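Local coordinates for protein alkaline phosphatase (Antarctic bacterium, PDB 2W5V) that probably hydrolyses phosphate monoesters, as alkaline phosphatases do, using bound zinc and magnesium ions, at residues B[112-117]-B[139-144]; B[126-131]-B[163-168]. The protein carries 1 engineered substitution. All blocks are in the same frame, centred on the assembly; numbering follows the deposited sequence.

Contact 1. Residues B[112-117]-B[139-144]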
loop_
_atom_site.group_PDB
_atom_site.type_symbol
_atom_site.label_atom_id
_atom_site.label_comp_id
_atom_site.label_asym_id
_atom_site.label_seq_id
_atom_site.Cartn_x
_atom_site.Cartn_y
_atom_site.Cartn_z
ATOM N N LYS B 112 -15.656 6.939 24.997
ATOM C CA LYS B 112 -16.022 5.526 25.079
ATOM C C LYS B 112 -15.312 4.689 24.014
ATOM O O LYS B 112 -15.356 5.018 22.833
ATOM C CB LYS B 112 -17.530 5.374 24.918
ATOM C CG LYS B 112 -18.063 3.975 25.182
ATOM C CD LYS B 112 -19.583 4.006 25.131
ATOM C CE LYS B 112 -20.209 2.678 25.527
ATOM N NZ LYS B 112 -21.699 2.750 25.392
ATOM N N SER B 113 -14.683 3.597 24.442
ATOM C CA SER B 113 -13.904 2.739 23.542
ATOM C C SER B 113 -14.692 1.536 23.030
ATOM O O SER B 113 -15.763 1.206 23.548
ATOM C CB SER B 113 -12.655 2.231 24.263
ATOM O OG SER B 113 -12.974 1.103 25.063
ATOM N N ILE B 114 -14.140 0.863 22.024
ATOM C CA ILE B 114 -14.782 -0.316 21.452
ATOM C C ILE B 114 -14.837 -1.459 22.475
ATOM O O ILE B 114 -15.772 -2.261 22.474
ATOM C CB ILE B 114 -14.069 -0.774 20.151
ATOM C CG1 ILE B 114 -14.938 -1.782 19.382
ATOM C CG2 ILE B 114 -12.715 -1.339 20.479
ATOM C CD1 ILE B 114 -16.273 -1.215 18.909
ATOM N N VAL B 115 -13.842 -1.533 23.353
ATOM C CA VAL B 115 -13.867 -2.524 24.429
ATOM C C VAL B 115 -15.009 -2.250 25.421
ATOM O O VAL B 115 -15.668 -3.181 25.890
ATOM C CB VAL B 115 -12.506 -2.594 25.165
ATOM C CG1 VAL B 115 -12.614 -3.388 26.460
ATOM C CG2 VAL B 115 -11.442 -3.203 24.250
ATOM N N GLU B 116 -15.237 -0.978 25.749
ATOM C CA GLU B 116 -16.332 -0.626 26.656
ATOM C C GLU B 116 -17.701 -0.882 26.014
ATOM O O GLU B 116 -18.638 -1.323 26.678
ATOM C CB GLU B 116 -16.194 0.831 27.125
ATOM C CG GLU B 116 -14.993 1.023 28.050
ATOM C CD GLU B 116 -14.566 2.481 28.236
ATOM O OE1 GLU B 116 -14.845 3.331 27.361
ATOM O OE2 GLU B 116 -13.918 2.769 29.265
ATOM N N ILE B 117 -17.809 -0.613 24.718
ATOM C CA ILE B 117 -19.014 -0.958 23.961
ATOM C C ILE B 117 -19.210 -2.476 23.909
ATOM O O ILE B 117 -20.314 -2.983 24.114
ATOM C CB ILE B 117 -18.940 -0.376 22.527
ATOM C CG1 ILE B 117 -19.136 1.145 22.584
ATOM C CG2 ILE B 117 -19.971 -1.047 21.611
ATOM C CD1 ILE B 117 -18.752 1.861 21.312
ATOM N N ALA B 139 -2.783 -0.112 25.616
ATOM C CA ALA B 139 -3.375 0.781 26.613
ATOM C C ALA B 139 -4.598 1.500 26.057
ATOM O O ALA B 139 -5.598 1.684 26.754
ATOM C CB ALA B 139 -2.355 1.795 27.092
ATOM N N SER B 140 -4.507 1.914 24.800
ATOM C CA SER B 140 -5.595 2.652 24.178
ATOM C C SER B 140 -6.889 1.846 24.132
ATOM O O SER B 140 -7.962 2.415 23.951
ATOM C CB SER B 140 -5.214 3.101 22.763
ATOM O OG SER B 140 -4.139 4.022 22.799
ATOM N N PHE B 141 -6.796 0.531 24.302
ATOM C CA PHE B 141 -7.992 -0.304 24.260
ATOM C C PHE B 141 -8.641 -0.567 25.634
ATOM O O PHE B 141 -9.736 -1.118 25.701
ATOM C CB PHE B 141 -7.713 -1.613 23.512
ATOM C CG PHE B 141 -7.596 -1.428 22.020
ATOM C CD1 PHE B 141 -6.425 -0.939 21.462
ATOM C CD2 PHE B 141 -8.673 -1.689 21.185
ATOM C CE1 PHE B 141 -6.315 -0.732 20.095
ATOM C CE2 PHE B 141 -8.566 -1.488 19.806
ATOM C CZ PHE B 141 -7.388 -1.008 19.267
ATOM N N TYR B 142 -7.991 -0.168 26.722
ATOM C CA TYR B 142 -8.596 -0.388 28.041
ATOM C C TYR B 142 -8.445 0.759 29.039
ATOM O O TYR B 142 -9.085 0.741 30.085
ATOM C CB TYR B 142 -8.087 -1.687 28.675
ATOM C CG TYR B 142 -6.619 -1.660 29.058
ATOM C CD1 TYR B 142 -6.195 -1.119 30.278
ATOM C CD2 TYR B 142 -5.662 -2.182 28.206
ATOM C CE1 TYR B 142 -4.842 -1.102 30.628
ATOM C CE2 TYR B 142 -4.324 -2.173 28.542
ATOM C CZ TYR B 142 -3.915 -1.637 29.748
ATOM O OH TYR B 142 -2.570 -1.641 30.048
ATOM N N ALA B 143 -7.605 1.742 28.727
ATOM C CA ALA B 143 -7.348 2.841 29.653
ATOM C C ALA B 143 -7.722 4.204 29.086
ATOM O O ALA B 143 -7.941 4.355 27.888
ATOM C CB ALA B 143 -5.890 2.844 30.089
ATOM N N HIS B 144 -7.784 5.197 29.967
ATOM C CA HIS B 144 -7.988 6.581 29.559
ATOM C C HIS B 144 -7.006 7.462 30.316
ATOM O O HIS B 144 -7.158 7.674 31.514
ATOM C CB HIS B 144 -9.423 7.013 29.862
ATOM C CG HIS B 144 -10.456 6.133 29.235
ATOM N ND1 HIS B 144 -10.843 6.261 27.916
ATOM C CD2 HIS B 144 -11.179 5.102 29.736
ATOM C CE1 HIS B 144 -11.764 5.358 27.639
ATOM N NE2 HIS B 144 -11.984 4.638 28.725
HETATM O O HOH W 1 -11.391 1.393 27.275
#

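Contact 2. Residues B[126-131]-B[163-168]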
loop_
_atom_site.group_PDB
_atom_site.type_symbol
_atom_site.label_atom_id
_atom_site.label_comp_id
_atom_site.label_asym_id
_atom_site.label_seq_id
_atom_site.Cartn_x
_atom_site.Cartn_y
_atom_site.Cartn_z
ATOM N N GLY B 126 -10.408 -9.157 24.841
ATOM C CA GLY B 126 -9.034 -9.490 25.154
ATOM C C GLY B 126 -8.012 -8.628 24.433
ATOM O O GLY B 126 -8.268 -8.105 23.345
ATOM N N VAL B 127 -6.838 -8.498 25.042
ATOM C CA VAL B 127 -5.757 -7.706 24.480
ATOM C C VAL B 127 -4.421 -8.432 24.641
ATOM O O VAL B 127 -4.047 -8.830 25.751
ATOM C CB VAL B 127 -5.694 -6.333 25.152
ATOM C CG1 VAL B 127 -4.435 -5.606 24.756
ATOM C CG2 VAL B 127 -6.927 -5.517 24.784
ATOM N N VAL B 128 -3.712 -8.612 23.533
ATOM C CA VAL B 128 -2.413 -9.280 23.534
ATOM C C VAL B 128 -1.373 -8.353 22.914
ATOM O O VAL B 128 -1.685 -7.626 21.962
ATOM C CB VAL B 128 -2.475 -10.609 22.741
ATOM C CG1 VAL B 128 -1.087 -11.199 22.563
ATOM C CG2 VAL B 128 -3.398 -11.596 23.441
ATOM N N ALA B 129 -0.148 -8.364 23.448
ATOM C CA ALA B 129 0.914 -7.488 22.949
ATOM C C ALA B 129 2.304 -8.052 23.240
ATOM O O ALA B 129 2.477 -8.775 24.213
ATOM C CB ALA B 129 0.782 -6.113 23.570
ATOM N N THR B 130 3.294 -7.702 22.416
ATOM C CA THR B 130 4.674 -8.130 22.670
ATOM C C THR B 130 5.472 -7.053 23.399
ATOM O O THR B 130 6.606 -7.281 23.818
ATOM C CB THR B 130 5.422 -8.563 21.390
ATOM O OG1 THR B 130 5.458 -7.473 20.461
ATOM C CG2 THR B 130 4.733 -9.752 20.745
ATOM N N SER B 131 4.874 -5.878 23.545
ATOM C CA SER B 131 5.436 -4.845 24.404
ATOM C C SER B 131 4.906 -5.057 25.818
ATOM O O SER B 131 4.259 -6.064 26.111
ATOM C CB SER B 131 4.999 -3.458 23.918
ATOM O OG SER B 131 3.578 -3.369 23.865
ATOM N N LEU B 163 -11.859 -5.643 30.464
ATOM C CA LEU B 163 -11.111 -6.741 29.853
ATOM C C LEU B 163 -11.322 -8.067 30.572
ATOM O O LEU B 163 -11.336 -8.120 31.805
ATOM C CB LEU B 163 -9.620 -6.423 29.835
ATOM C CG LEU B 163 -9.126 -5.534 28.706
ATOM C CD1 LEU B 163 -7.614 -5.424 28.786
ATOM C CD2 LEU B 163 -9.570 -6.114 27.372
ATOM N N ASP B 164 -11.467 -9.134 29.796
ATOM C CA ASP B 164 -11.623 -10.474 30.343
ATOM C C ASP B 164 -10.326 -11.264 30.236
ATOM O O ASP B 164 -10.113 -12.229 30.970
ATOM C CB ASP B 164 -12.725 -11.209 29.587
ATOM C CG ASP B 164 -14.068 -10.500 29.691
ATOM O OD1 ASP B 164 -14.682 -10.508 30.788
ATOM O OD2 ASP B 164 -14.512 -9.937 28.669
ATOM N N PHE B 165 -9.462 -10.847 29.314
ATOM C CA PHE B 165 -8.218 -11.561 29.038
ATOM C C PHE B 165 -7.121 -10.587 28.610
ATOM O O PHE B 165 -7.381 -9.650 27.862
ATOM C CB PHE B 165 -8.460 -12.578 27.916
ATOM C CG PHE B 165 -7.256 -13.422 27.567
ATOM C CD1 PHE B 165 -7.118 -14.704 28.081
ATOM C CD2 PHE B 165 -6.280 -12.943 26.706
ATOM C CE1 PHE B 165 -6.018 -15.491 27.748
ATOM C CE2 PHE B 165 -5.174 -13.724 26.369
ATOM C CZ PHE B 165 -5.044 -14.996 26.889
ATOM N N PHE B 166 -5.893 -10.812 29.062
ATOM C CA PHE B 166 -4.766 -10.091 28.470
ATOM C C PHE B 166 -3.480 -10.886 28.599
ATOM O O PHE B 166 -3.364 -11.766 29.455
ATOM C CB PHE B 166 -4.613 -8.676 29.058
ATOM C CG PHE B 166 -4.156 -8.650 30.498
ATOM C CD1 PHE B 166 -2.806 -8.724 30.816
ATOM C CD2 PHE B 166 -5.076 -8.540 31.529
ATOM C CE1 PHE B 166 -2.382 -8.697 32.141
ATOM C CE2 PHE B 166 -4.661 -8.510 32.852
ATOM C CZ PHE B 166 -3.309 -8.588 33.157
ATOM N N ALA B 167 -2.521 -10.581 27.732
ATOM C CA ALA B 167 -1.213 -11.219 27.776
ATOM C C ALA B 167 -0.173 -10.275 27.202
ATOM O O ALA B 167 -0.338 -9.751 26.097
ATOM C CB ALA B 167 -1.231 -12.523 26.996
ATOM N N GLY B 168 0.893 -10.048 27.960
ATOM C CA GLY B 168 1.969 -9.190 27.503
ATOM C C GLY B 168 3.080 -9.095 28.522
ATOM O O GLY B 168 3.140 -9.898 29.454
#

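Contact 1. Residues B[112-117]-B[139-144]
H144 and E116 approach from opposite directions, the carboxylate meeting the imidazole at its edge. H144 NE2 donates to E116 OE2 at 2.7 Å, with an N-H...O angle of 166°. The acceptor lies close to the imidazole plane. The carboxylate is turned 29° from the ring and is approached on the syn side of OE2, somewhat out of its own plane. Beside this polar pair, V115 CG2 packs against F141 O at 3.1 Å and stands at the edge of the F141 ring, 4.1 Å from F141 CB. I114 CG2 touches F141 CD2, the two side chains running side by side.

The E116 chain is extended beyond CG (chi2 164°), which carries its carboxylate across to the loop. Its other oxygen, OE1, accepts from S113 N at 2.9 Å. S113 OG in turn accepts from E116 N at 3.1 Å, which makes a capping box at the start of helix 114-120. A water lies 2.7 Å from S113 OG and donates a weak bond to F141 O. With an alanine in place of E116, H144 NE2 and S113 N would probably lose the carboxylate they share, and the imidazole could turn more easily.

H144 ND1 is bonded to G103 O, so both ring nitrogens face acceptors. This fits a protonated, positively charged imidazole, which the carboxylate would favour. F141 packs further on F91 and F250. H144, with E153 and D157, binds magnesium in a structure of this protein, although that ion is not bound to this chain here. The arrangement is a histidine-carboxylate bond built onto a capping box, joining a helix start to the loop between helices 136-139 and 151-158 of the alkaline phosphatase fold.

Contact 2. Residues B[126-131]-B[163-168]
The F165 ring is met at its edge by V128, whose CG2 lies near the ring plane, 4.0 Å from F165 CE2. Elsewhere F165 packs on M211 and on A238 of helix 230-242. The F166 ring turns away from 126-131, because CG sits between the backbone N and the carbonyl carbon (chi1 69°). Its CB still touches V127 O, while the ring meets that of F192 at an angle of about 55°.

V128 CG2 also reaches A167 CB, on the same face of the sheet as F165. The other face carries V127 and F166. Here L163 crosses V127 at about a right angle, with L163 CD2 3.7 Å from V127 CG2. G126 has no side chain to add, and its CA makes a CA-H...O contact of 3.2 Å with F165 O.

The two strands run parallel, and their axes come within 4.6 Å. V127 N donates to F165 O at 3.1 Å, and V127 O accepts from A167 N, so V127 bridges the residues flanking F166. A129 N then bonds to A167 O at 3.0 Å.

Strand 249-255 takes up the other backbone edge of 124-129. The chemistry is therefore divided: main-chain bonds fix the register deep in the central sheet, and apolar side chains pack on both faces, V128 and F165 against helix 230-242.

Overall arrangement
The two contacts touch, with centres about 13 Å apart. Y142 CB of contact 1 lies 3.8 Å from L163 CD1 of contact 2. F141 CB meets V127 CG2, and V115 CG1 meets L163 CD2, each at 4.2 Å. Contact 1 thus packs on the V127 face of the sheet. Along the chain the segments alternate, and strand 124-129 directly follows helix 114-120. Contact 2 comes closer to the metal centre than contact 1. The S131 side chain is about 5 Å from a bound magnesium and near E254 and the engineered D135. The F141 side chain is about 9 Å from a bound magnesium and about 5 Å from that of T137, a magnesium ligand.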